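Side-chain contacts in glucosamine kinase (Streptacidiphilus jiangxiensis, PDB 6HWJ), which phosphorylates D-glucosamine to D-glucosamine 6-phosphate at the expense of ATP, using magnesium ions as cofactor: residues P61-R64 and V70-S73; L169-L172 and Q177-L180; Q214-A219 and Q373-D378; R228-L233 and Q333-D338; K273-R278 and V423-L428. All blocks are in the same frame, centred on the assembly; numbering follows the deposited sequence. Where two conformers were deposited one is given.

Contact 1. Residues P61-R64 and V70-S73; sequences PLVR and VRRS
P61-R64 and V70-S73 are the antiparallel arms of a beta hairpin, with V63 and R71 as a hydrogen-bonded pair: V63 N reaches R71 O at 3.0 Å, and R71 N returns a bond to V63 O. A further backbone bond, from S73 N to P61 O at 2.8 Å, arrives 43° out of the carbonyl plane, where the second arm leaves the sheet. The side chains of V63 and R71 lie alongside each other on one face. Placed between the backbone N and the carbonyl carbon (chi1 67°), V63 CG1 sits 3.8 Å above the centre of the R71 guanidinium plane. R72 does something similar farther on: its extended chain lays one guanidinium face on the proline ring, with P61 CD 3.4 Å above the plane and offset toward the rim. Between L62 CD2 and V70 CG2 there is an apolar touch at 3.9 Å, beside W5 of helix 5-11. S73 OG is hydrogen-bonded to T79. Both arginines thus spend a flat face on an aliphatic neighbour while their nitrogens meet carboxylates: the bridge from R71 to D65 links the two arms, while those from R71 to D77 and R72 to E122 tie the hairpin to the chain beyond it.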
# COMPACT_ATOMS: atom_id res chain seq x y z
N PRO A 61 15.45 -6.47 15.08
CA PRO A 61 15.05 -7.20 16.28
C PRO A 61 16.24 -7.96 16.82
O PRO A 61 16.90 -8.71 16.08
CB PRO A 61 13.94 -8.15 15.78
CG PRO A 61 14.33 -8.43 14.36
CD PRO A 61 14.99 -7.15 13.85
N LEU A 62 16.54 -7.76 18.09
CA LEU A 62 17.76 -8.27 18.68
C LEU A 62 17.47 -9.24 19.82
O LEU A 62 16.49 -9.09 20.57
CB LEU A 62 18.63 -7.12 19.22
CG LEU A 62 19.19 -6.19 18.15
CD1 LEU A 62 19.59 -4.87 18.80
CD2 LEU A 62 20.38 -6.81 17.43
N VAL A 63 18.36 -10.21 19.96
CA VAL A 63 18.30 -11.16 21.07
C VAL A 63 19.72 -11.42 21.54
O VAL A 63 20.63 -11.67 20.74
CB VAL A 63 17.60 -12.46 20.66
CG1 VAL A 63 18.43 -13.22 19.64
CG2 VAL A 63 17.32 -13.32 21.90
N ARG A 64 19.93 -11.35 22.84
CA ARG A 64 21.21 -11.75 23.40
C ARG A 64 21.30 -13.27 23.37
O ARG A 64 20.37 -13.97 23.77
CB ARG A 64 21.38 -11.18 24.80
CG ARG A 64 21.63 -9.66 24.80
CD ARG A 64 21.71 -9.08 26.21
NE ARG A 64 21.84 -7.63 26.22
CZ ARG A 64 22.84 -6.96 26.79
NH1 ARG A 64 23.82 -7.61 27.42
NH2 ARG A 64 22.86 -5.64 26.73
N VAL A 70 25.27 -11.20 20.74
CA VAL A 70 23.98 -10.72 20.26
C VAL A 70 23.81 -11.23 18.84
O VAL A 70 24.77 -11.41 18.10
CB VAL A 70 23.87 -9.19 20.33
CG1 VAL A 70 24.81 -8.54 19.30
CG2 VAL A 70 22.44 -8.75 20.09
N ARG A 71 22.57 -11.46 18.45
CA ARG A 71 22.28 -11.78 17.06
C ARG A 71 20.89 -11.25 16.72
O ARG A 71 20.13 -10.84 17.58
CB ARG A 71 22.39 -13.28 16.80
CG ARG A 71 21.39 -14.11 17.57
CD ARG A 71 21.62 -15.63 17.35
NE ARG A 71 20.77 -16.41 18.24
CZ ARG A 71 19.46 -16.56 18.08
NH1 ARG A 71 18.85 -16.00 17.04
NH2 ARG A 71 18.76 -17.28 18.94
N ARG A 72 20.59 -11.25 15.43
CA ARG A 72 19.29 -10.82 14.96
C ARG A 72 18.26 -11.90 15.26
O ARG A 72 18.48 -13.08 14.96
CB ARG A 72 19.33 -10.52 13.46
CG ARG A 72 18.05 -9.89 12.96
CD ARG A 72 18.03 -9.70 11.43
NE ARG A 72 16.88 -8.90 11.02
CZ ARG A 72 15.66 -9.39 10.85
NH1 ARG A 72 15.42 -10.69 11.03
NH2 ARG A 72 14.66 -8.58 10.49
N SER A 73 17.15 -11.50 15.87
CA SER A 73 16.11 -12.44 16.21
C SER A 73 15.57 -13.16 14.99
O SER A 73 15.41 -12.58 13.91
CB SER A 73 14.98 -11.70 16.93
OG SER A 73 15.56 -10.78 17.83

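Contact 2. Residues L169-L172 and Q177-L180; sequences LLTL and QPVL
L172 and V179 form the hydrogen-bonded pair of a beta hairpin, strands 166-172 and 179-186, which lies within the six-stranded antiparallel sheet that also carries K133, inferred to bind ATP. The tight part is the backbone ladder. L172 N binds V179 O at 2.8 Å and V179 N binds L172 O at 3.0 Å; both donors lie in the plane of the carbonyl they meet, the second on a lone pair. V179 O also takes a CA-H contact from T171 CA at 3.1 Å. On the face carrying L172 and V179 the two side chains meet at their roots, CB to CB at 4.1 Å, and L172 extends on to F98 of strand 98-102 and to A37 of strand 34-42 in the other sheet.

On the face carrying T171 and L180, the looser part is the margin formed by L180 and P178, both partly exposed to solvent. L180 CD1 comes no closer than 4.0 Å to L170 O. That side chain lies near the probable nucleotide site, about 6 Å from the side chain of K133 and about 5 Å from that of the magnesium ligand D319. T171 itself is buried and packs on P178, the two side chains lying alongside each other and pointing the same way. T171 OG1, weakly hydrogen-bonded to V99 O, rests against P178 CB at 3.6 Å.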
# COMPACT_ATOMS: atom_id res chain seq x y z
N LEU A 169 1.50 -0.42 17.16
CA LEU A 169 2.49 0.18 16.30
C LEU A 169 3.68 0.61 17.13
O LEU A 169 3.52 1.18 18.22
CB LEU A 169 1.90 1.41 15.60
CG LEU A 169 0.70 1.14 14.69
CD1 LEU A 169 0.03 2.44 14.32
CD2 LEU A 169 1.17 0.37 13.47
N LEU A 170 4.88 0.34 16.62
CA LEU A 170 6.12 0.83 17.21
C LEU A 170 6.75 1.82 16.24
O LEU A 170 7.04 1.47 15.09
CB LEU A 170 7.09 -0.30 17.50
CG LEU A 170 8.49 0.13 17.96
CD1 LEU A 170 8.37 0.92 19.28
CD2 LEU A 170 9.43 -1.05 18.12
N THR A 171 6.93 3.06 16.71
CA THR A 171 7.53 4.10 15.88
C THR A 171 8.66 4.79 16.63
O THR A 171 8.75 4.75 17.86
CB THR A 171 6.49 5.16 15.46
OG1 THR A 171 5.93 5.76 16.63
CG2 THR A 171 5.39 4.51 14.63
N LEU A 172 9.53 5.41 15.85
CA LEU A 172 10.64 6.20 16.35
C LEU A 172 10.23 7.67 16.23
O LEU A 172 9.85 8.12 15.15
CB LEU A 172 11.90 5.91 15.54
CG LEU A 172 13.24 6.50 16.01
CD1 LEU A 172 13.78 5.79 17.22
CD2 LEU A 172 14.23 6.43 14.85
N GLN A 177 6.93 12.81 10.44
CA GLN A 177 6.11 11.67 10.82
C GLN A 177 6.94 10.67 11.62
O GLN A 177 8.09 10.40 11.28
CB GLN A 177 5.55 10.96 9.57
CG GLN A 177 4.24 11.53 9.07
CD GLN A 177 4.35 12.97 8.63
OE1 GLN A 177 4.30 13.89 9.45
NE2 GLN A 177 4.51 13.19 7.32
N PRO A 178 6.39 10.13 12.70
CA PRO A 178 7.08 9.02 13.38
C PRO A 178 7.45 7.93 12.37
O PRO A 178 6.69 7.62 11.46
CB PRO A 178 6.05 8.53 14.40
CG PRO A 178 5.25 9.76 14.71
CD PRO A 178 5.17 10.53 13.42
N VAL A 179 8.65 7.41 12.53
CA VAL A 179 9.21 6.42 11.62
C VAL A 179 8.74 5.04 12.06
O VAL A 179 8.94 4.65 13.21
CB VAL A 179 10.76 6.50 11.62
CG1 VAL A 179 11.36 5.33 10.84
CG2 VAL A 179 11.22 7.83 11.04
N LEU A 180 8.15 4.29 11.13
CA LEU A 180 7.63 2.97 11.44
C LEU A 180 8.77 1.98 11.63
O LEU A 180 9.64 1.85 10.77
CB LEU A 180 6.72 2.49 10.32
CG LEU A 180 6.27 1.02 10.36
CD1 LEU A 180 5.37 0.74 11.56
CD2 LEU A 180 5.53 0.65 9.09

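Contact 3. Residues Q214-A219 and Q373-D378; sequences QALLPA and QRSFLD
Two long helices of the mostly helical C-terminal lobe, 212-234 and 362-386, approach each other here through A219 and L216 on one side and S375 and F376 on the other. The segment axes come within 8.3 Å and their N-to-C directions differ by 43°. Backbones are nearest where A219 faces F376, with their CA atoms 5.0 Å apart, and at this point A219 O receives a CA-H contact from F376 CA at 3.4 Å. The small side chains permit this approach: A219 CB and S375 CB are 4.2 Å apart, both directed into the interface. S375 OG swings back onto its own helix (chi1 -58°), where it is hydrogen-bonded to A371 O, and it offers L216 CD2 only a van der Waals contact at 3.9 Å. F376 CG stands anti to the backbone nitrogen (chi1 178°), which carries the ring past the carbonyl of A219; CD2 lies obliquely 3.5 Å from A219 O. Beyond it the ring packs on V339, M342 and T343 of helix 335-356 and on L222 and T226 of helix 212-234, so it wedges three helices together. The first helix is kinked at P218, which has no N-H to give, and A219 N bonds weakly to L216 O. A215 O accepts W368 NE1 of the facing helix. The pair belongs to the helical C-terminal lobe, where helices 212-234, 335-356 and 362-386 pack together, an arrangement consistent with an aminoglycoside-phosphotransferase-like kinase fold.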
# COMPACT_ATOMS: atom_id res chain seq x y z
N GLN A 214 -25.80 -9.49 -7.99
CA GLN A 214 -24.90 -10.12 -7.05
C GLN A 214 -23.45 -9.78 -7.38
O GLN A 214 -22.63 -9.56 -6.48
CB GLN A 214 -25.10 -11.63 -7.06
CG GLN A 214 -26.40 -12.05 -6.42
CD GLN A 214 -26.75 -13.49 -6.74
OE1 GLN A 214 -26.40 -14.01 -7.80
NE2 GLN A 214 -27.45 -14.13 -5.81
N ALA A 215 -23.12 -9.76 -8.67
CA ALA A 215 -21.75 -9.47 -9.07
C ALA A 215 -21.40 -8.00 -8.90
O ALA A 215 -20.21 -7.66 -8.82
CB ALA A 215 -21.51 -9.90 -10.50
N LEU A 216 -22.40 -7.12 -8.84
CA LEU A 216 -22.15 -5.70 -8.64
C LEU A 216 -21.99 -5.32 -7.17
O LEU A 216 -21.38 -4.30 -6.86
CB LEU A 216 -23.27 -4.87 -9.25
CG LEU A 216 -23.30 -4.79 -10.78
CD1 LEU A 216 -24.56 -4.14 -11.28
CD2 LEU A 216 -22.05 -4.03 -11.30
N LEU A 217 -22.51 -6.12 -6.26
CA LEU A 217 -22.48 -5.72 -4.85
C LEU A 217 -21.07 -5.44 -4.36
O LEU A 217 -20.87 -4.42 -3.67
CB LEU A 217 -23.17 -6.79 -3.99
CG LEU A 217 -23.10 -6.56 -2.48
CD1 LEU A 217 -23.76 -5.26 -2.07
CD2 LEU A 217 -23.74 -7.76 -1.74
N PRO A 218 -20.06 -6.27 -4.65
CA PRO A 218 -18.70 -5.94 -4.15
C PRO A 218 -18.21 -4.58 -4.61
O PRO A 218 -17.49 -3.90 -3.87
CB PRO A 218 -17.83 -7.08 -4.71
CG PRO A 218 -18.82 -8.23 -4.89
CD PRO A 218 -20.08 -7.56 -5.36
N ALA A 219 -18.56 -4.16 -5.82
CA ALA A 219 -18.13 -2.84 -6.28
C ALA A 219 -18.72 -1.75 -5.40
O ALA A 219 -18.04 -0.76 -5.08
CB ALA A 219 -18.51 -2.64 -7.74
N GLN A 373 -18.26 0.43 -12.17
CA GLN A 373 -17.71 1.75 -11.92
C GLN A 373 -18.78 2.70 -11.41
O GLN A 373 -18.53 3.47 -10.48
CB GLN A 373 -17.03 2.28 -13.20
CG GLN A 373 -15.77 1.42 -13.54
CD GLN A 373 -15.04 1.82 -14.83
OE1 GLN A 373 -14.42 2.88 -14.90
NE2 GLN A 373 -15.09 0.95 -15.83
N ARG A 374 -20.00 2.63 -11.97
CA ARG A 374 -21.10 3.43 -11.46
C ARG A 374 -21.50 3.01 -10.04
O ARG A 374 -21.75 3.87 -9.18
CB ARG A 374 -22.29 3.33 -12.41
CG ARG A 374 -23.54 4.09 -11.95
CD ARG A 374 -23.22 5.54 -11.60
NE ARG A 374 -22.51 6.22 -12.69
CZ ARG A 374 -21.84 7.36 -12.55
NH1 ARG A 374 -21.22 7.89 -13.59
NH2 ARG A 374 -21.78 7.96 -11.37
N SER A 375 -21.57 1.69 -9.78
CA SER A 375 -21.91 1.22 -8.44
C SER A 375 -20.89 1.70 -7.41
O SER A 375 -21.27 2.10 -6.31
CB SER A 375 -21.99 -0.31 -8.41
OG SER A 375 -22.96 -0.80 -9.33
N PHE A 376 -19.60 1.63 -7.74
CA PHE A 376 -18.57 2.08 -6.83
C PHE A 376 -18.71 3.56 -6.52
O PHE A 376 -18.75 3.96 -5.35
CB PHE A 376 -17.18 1.81 -7.42
CG PHE A 376 -16.05 2.29 -6.56
CD1 PHE A 376 -15.64 3.61 -6.60
CD2 PHE A 376 -15.40 1.42 -5.70
CE1 PHE A 376 -14.63 4.06 -5.79
CE2 PHE A 376 -14.36 1.86 -4.91
CZ PHE A 376 -13.98 3.18 -4.94
N LEU A 377 -18.78 4.40 -7.56
CA LEU A 377 -18.86 5.84 -7.36
C LEU A 377 -20.13 6.25 -6.60
O LEU A 377 -20.07 7.13 -5.73
CB LEU A 377 -18.82 6.55 -8.72
CG LEU A 377 -17.47 6.55 -9.42
CD1 LEU A 377 -17.60 7.14 -10.82
CD2 LEU A 377 -16.42 7.31 -8.61
N ASP A 378 -21.28 5.66 -6.94
CA ASP A 378 -22.51 5.99 -6.23
C ASP A 378 -22.40 5.66 -4.75
O ASP A 378 -22.74 6.48 -3.88
CB ASP A 378 -23.69 5.26 -6.87
CG ASP A 378 -24.05 5.81 -8.24
OD1 ASP A 378 -23.44 6.82 -8.66
OD2 ASP A 378 -24.94 5.23 -8.89

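Contact 4. Residues R228-L233 and Q333-D338; sequences RMHAAL and QPAALD
A buried histidine-carboxylate bond joins H230 to D338, and it uses the anti lone pair of the acid, the one turned away from its other oxygen. H230 NE2 donates to D338 OD2 at 2.7 Å with an N-H...O angle of 163°. The acceptor lies almost in the imidazole plane, and the ring and carboxylate are nearly coplanar, 18° apart. D338 CB comes in at the same ring edge, 3.3 Å from H230 NE2, so the aspartate lines up along that edge with both its root and its oxygen. Over one ring face sits A335 CB, 3.9 Å from the centroid in a CH-pi contact offset toward the rim. A335 O lies 3.3 Å from H230 CE1. The other ring nitrogen, ND1, is hydrogen-bonded to Y380 OH of helix 362-386, so both nitrogens are engaged and the rotation of the imidazole is fixed. M229, bent at its last torsion (chi3 77°), crosses the acid at about a right angle and brings CE to 3.6 Å from D338 OD2.

The carboxylate has further work to do. OD2 also meets H298 N, and OD1 meets G299 N, so D338 holds the backbone immediately before D300, which binds D-glucosamine. D338 is thus a second-shell residue, and H230 braces it from one layer further out. An aspartate near the start of a helix that binds the main chain of the H-G-D segment, which probably corresponds in position to the catalytic loop of kinase relatives, recalls the F-helix aspartate of protein kinases.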
# COMPACT_ATOMS: atom_id res chain seq x y z
N ARG A 228 -15.37 5.39 3.73
CA ARG A 228 -15.09 5.30 5.16
C ARG A 228 -13.61 5.50 5.43
O ARG A 228 -13.23 6.17 6.41
CB ARG A 228 -15.55 3.94 5.70
CG ARG A 228 -17.07 3.73 5.68
CD ARG A 228 -17.41 2.27 6.01
NE ARG A 228 -18.87 2.11 6.15
CZ ARG A 228 -19.47 0.93 6.27
NH1 ARG A 228 -18.77 -0.20 6.25
NH2 ARG A 228 -20.79 0.88 6.40
N MET A 229 -12.76 4.89 4.61
CA MET A 229 -11.31 5.05 4.74
C MET A 229 -10.91 6.52 4.59
O MET A 229 -10.22 7.08 5.46
CB MET A 229 -10.61 4.18 3.68
CG MET A 229 -9.09 4.19 3.74
SD MET A 229 -8.38 3.17 2.41
CE MET A 229 -8.58 4.27 1.01
N HIS A 230 -11.39 7.18 3.53
CA HIS A 230 -11.01 8.58 3.31
C HIS A 230 -11.54 9.50 4.40
O HIS A 230 -10.84 10.42 4.85
CB HIS A 230 -11.49 9.06 1.94
CG HIS A 230 -10.71 8.50 0.80
ND1 HIS A 230 -11.19 8.48 -0.50
CD2 HIS A 230 -9.48 7.94 0.75
CE1 HIS A 230 -10.29 7.94 -1.29
NE2 HIS A 230 -9.24 7.59 -0.55
N ALA A 231 -12.77 9.27 4.85
CA ALA A 231 -13.33 10.11 5.91
C ALA A 231 -12.48 10.05 7.16
O ALA A 231 -12.27 11.06 7.84
CB ALA A 231 -14.77 9.70 6.21
N ALA A 232 -11.97 8.86 7.50
CA ALA A 232 -11.13 8.72 8.68
C ALA A 232 -9.77 9.36 8.46
O ALA A 232 -9.25 10.04 9.35
CB ALA A 232 -10.95 7.23 9.03
N LEU A 233 -9.16 9.13 7.30
CA LEU A 233 -7.85 9.72 7.02
C LEU A 233 -7.94 11.23 6.98
O LEU A 233 -7.04 11.94 7.45
CB LEU A 233 -7.30 9.16 5.71
CG LEU A 233 -7.04 7.66 5.66
CD1 LEU A 233 -6.64 7.25 4.27
CD2 LEU A 233 -5.99 7.19 6.68
N GLN A 333 -2.17 13.43 -1.14
CA GLN A 333 -2.59 13.37 -2.53
C GLN A 333 -4.10 13.60 -2.59
O GLN A 333 -4.77 13.53 -1.55
CB GLN A 333 -2.25 12.01 -3.15
CG GLN A 333 -0.77 11.59 -3.06
CD GLN A 333 0.13 12.41 -3.98
OE1 GLN A 333 -0.35 13.21 -4.77
NE2 GLN A 333 1.44 12.19 -3.88
N PRO A 334 -4.68 13.81 -3.78
CA PRO A 334 -6.14 13.87 -3.87
C PRO A 334 -6.77 12.52 -3.54
O PRO A 334 -6.27 11.48 -3.96
CB PRO A 334 -6.40 14.24 -5.34
CG PRO A 334 -5.07 14.69 -5.87
CD PRO A 334 -4.04 13.93 -5.10
N ALA A 335 -7.88 12.55 -2.82
CA ALA A 335 -8.65 11.34 -2.58
C ALA A 335 -9.07 10.68 -3.89
O ALA A 335 -9.13 9.44 -3.98
CB ALA A 335 -9.88 11.65 -1.72
N ALA A 336 -9.33 11.48 -4.93
CA ALA A 336 -9.71 10.91 -6.21
C ALA A 336 -8.64 9.98 -6.76
O ALA A 336 -8.95 9.12 -7.60
CB ALA A 336 -10.01 12.02 -7.21
N LEU A 337 -7.39 10.12 -6.33
CA LEU A 337 -6.36 9.19 -6.76
C LEU A 337 -6.68 7.76 -6.34
O LEU A 337 -6.58 6.82 -7.14
CB LEU A 337 -5.00 9.62 -6.19
CG LEU A 337 -3.85 8.67 -6.52
CD1 LEU A 337 -3.52 8.73 -8.01
CD2 LEU A 337 -2.60 9.00 -5.69
N ASP A 338 -7.07 7.56 -5.07
CA ASP A 338 -7.50 6.22 -4.65
C ASP A 338 -8.72 5.78 -5.44
O ASP A 338 -8.87 4.60 -5.78
CB ASP A 338 -7.82 6.17 -3.16
CG ASP A 338 -6.59 6.29 -2.26
OD1 ASP A 338 -5.45 6.03 -2.70
OD2 ASP A 338 -6.80 6.64 -1.07

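Contact 5. Residues K273-R278 and V423-L428; sequences KAWAPR and VPDLSL
D425 OD1 is gripped by a salt bridge from R271 NE, and beside that bond it touches W275 CH2 at 3.6 Å. The contact joins two helices: helix 266-284 supplies both the arginine and, one turn later, the tryptophan, and the C-terminal helix 422-431 supplies the acid. The two backbones stay well apart, with W275 CA 9.0 Å from L428 CA, and the indole bridges the interval. Its first torsion sets CG anti to the carbonyl carbon, and with the second (chi2 -26°) it carries the six-membered ring to the second helix. D425 leans to meet it, with its own CG anti to the backbone nitrogen. The two side chains cross at about a right angle, while indole and carboxylate planes differ by 23°. D425 O, which is hydrogen-bonded to T429 OG1, lies near the plane of the indole at its edge, 3.6 Å from W275 CH2; such a carbon edge should suit a carbonyl oxygen electrostatically.

L428 adds the apolar half of the contact, approaching the ring obliquely. Y410 of helix 398-416 packs against W275, P424 and L428 alike. It belongs to the motif inferred to determine substrate specificity, and the L428 side chain is about 8 Å from that of the D-glucosamine-binding E409. L428 CB is 3.6 Å from W275 CZ3, and L428 CD1 is 4.0 Å from W275 CE3.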
# COMPACT_ATOMS: atom_id res chain seq x y z
N LYS A 273 -0.70 6.03 -29.81
CA LYS A 273 -0.11 7.20 -30.47
C LYS A 273 -1.20 8.10 -31.04
O LYS A 273 -1.07 9.33 -31.01
CB LYS A 273 0.85 6.76 -31.57
CG LYS A 273 1.60 7.90 -32.24
CD LYS A 273 2.58 7.38 -33.29
CE LYS A 273 3.94 7.04 -32.70
NZ LYS A 273 4.75 8.26 -32.40
N ALA A 274 -2.30 7.52 -31.51
CA ALA A 274 -3.42 8.32 -32.00
C ALA A 274 -4.22 8.94 -30.86
O ALA A 274 -4.82 10.01 -31.04
CB ALA A 274 -4.33 7.46 -32.88
N TRP A 275 -4.24 8.31 -29.69
CA TRP A 275 -4.98 8.84 -28.55
C TRP A 275 -4.20 9.88 -27.77
O TRP A 275 -4.80 10.66 -27.03
CB TRP A 275 -5.37 7.70 -27.59
CG TRP A 275 -6.37 6.73 -28.14
CD1 TRP A 275 -7.30 6.98 -29.10
CD2 TRP A 275 -6.54 5.36 -27.75
NE1 TRP A 275 -8.06 5.84 -29.33
CE2 TRP A 275 -7.60 4.84 -28.52
CE3 TRP A 275 -5.90 4.53 -26.83
CZ2 TRP A 275 -8.03 3.52 -28.40
CZ3 TRP A 275 -6.33 3.22 -26.71
CH2 TRP A 275 -7.39 2.73 -27.49
N ALA A 276 -2.87 9.88 -27.88
CA ALA A 276 -2.06 10.74 -27.03
C ALA A 276 -2.46 12.21 -27.09
O ALA A 276 -2.49 12.86 -26.03
CB ALA A 276 -0.58 10.58 -27.40
N PRO A 277 -2.76 12.79 -28.26
CA PRO A 277 -3.19 14.21 -28.27
C PRO A 277 -4.39 14.48 -27.39
O PRO A 277 -4.40 15.49 -26.67
CB PRO A 277 -3.49 14.47 -29.76
CG PRO A 277 -2.68 13.47 -30.50
CD PRO A 277 -2.67 12.23 -29.62
N ARG A 278 -5.40 13.61 -27.42
CA ARG A 278 -6.57 13.81 -26.57
C ARG A 278 -6.23 13.62 -25.09
O ARG A 278 -6.73 14.35 -24.23
CB ARG A 278 -7.70 12.85 -26.98
N VAL A 423 -4.88 -4.66 -21.66
CA VAL A 423 -5.71 -4.15 -20.57
C VAL A 423 -5.95 -2.65 -20.78
O VAL A 423 -7.11 -2.24 -20.91
CB VAL A 423 -5.09 -4.47 -19.21
CG1 VAL A 423 -5.89 -3.84 -18.06
CG2 VAL A 423 -5.03 -5.98 -19.00
N PRO A 424 -4.92 -1.80 -20.84
CA PRO A 424 -5.20 -0.37 -21.08
C PRO A 424 -5.76 -0.11 -22.45
O PRO A 424 -6.54 0.84 -22.62
CB PRO A 424 -3.83 0.30 -20.87
CG PRO A 424 -2.83 -0.78 -21.13
CD PRO A 424 -3.48 -2.04 -20.58
N ASP A 425 -5.40 -0.91 -23.46
CA ASP A 425 -5.95 -0.72 -24.79
C ASP A 425 -7.48 -0.87 -24.76
O ASP A 425 -8.20 -0.01 -25.28
CB ASP A 425 -5.33 -1.72 -25.76
CG ASP A 425 -5.87 -1.57 -27.18
OD1 ASP A 425 -5.70 -0.49 -27.76
OD2 ASP A 425 -6.47 -2.54 -27.69
N LEU A 426 -7.97 -1.94 -24.15
CA LEU A 426 -9.42 -2.16 -24.12
C LEU A 426 -10.09 -1.20 -23.14
O LEU A 426 -11.18 -0.71 -23.40
CB LEU A 426 -9.72 -3.61 -23.78
CG LEU A 426 -9.20 -4.61 -24.82
CD1 LEU A 426 -9.43 -6.06 -24.38
CD2 LEU A 426 -9.82 -4.37 -26.20
N SER A 427 -9.43 -0.91 -22.01
CA SER A 427 -9.99 0.04 -21.05
C SER A 427 -10.18 1.41 -21.70
O SER A 427 -11.26 2.00 -21.64
CB SER A 427 -9.06 0.17 -19.84
OG SER A 427 -8.82 -1.08 -19.25
N LEU A 428 -9.12 1.93 -22.35
CA LEU A 428 -9.20 3.25 -22.97
C LEU A 428 -10.14 3.25 -24.15
O LEU A 428 -10.77 4.28 -24.44
CB LEU A 428 -7.82 3.73 -23.42
CG LEU A 428 -6.88 4.18 -22.30
CD1 LEU A 428 -5.47 4.36 -22.83
CD2 LEU A 428 -7.37 5.47 -21.66

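Overall arrangement
The five contacts run from the beta-rich N-terminal part to the helical C-terminal part. Contacts 1 and 2, both hairpins of that first part, have centres 20 Å apart and belong to different sheets; contact 2 lies nearer the inferred nucleotide site, the L180 side chain being about 6 Å from that of K133 against about 10 Å for R72 of contact 1. Contacts 3 and 4 share helix 212-234, and their centres are 18 Å apart; contact 4 is nested in the chain loop that contact 3 closes. Contact 5 alternates with both along the chain. Contacts 4 and 5 approach the two D-glucosamine-binding residues separately: the D338 side chain is about 7 Å from that of D300, and the L428 side chain about 8 Å from that of E409.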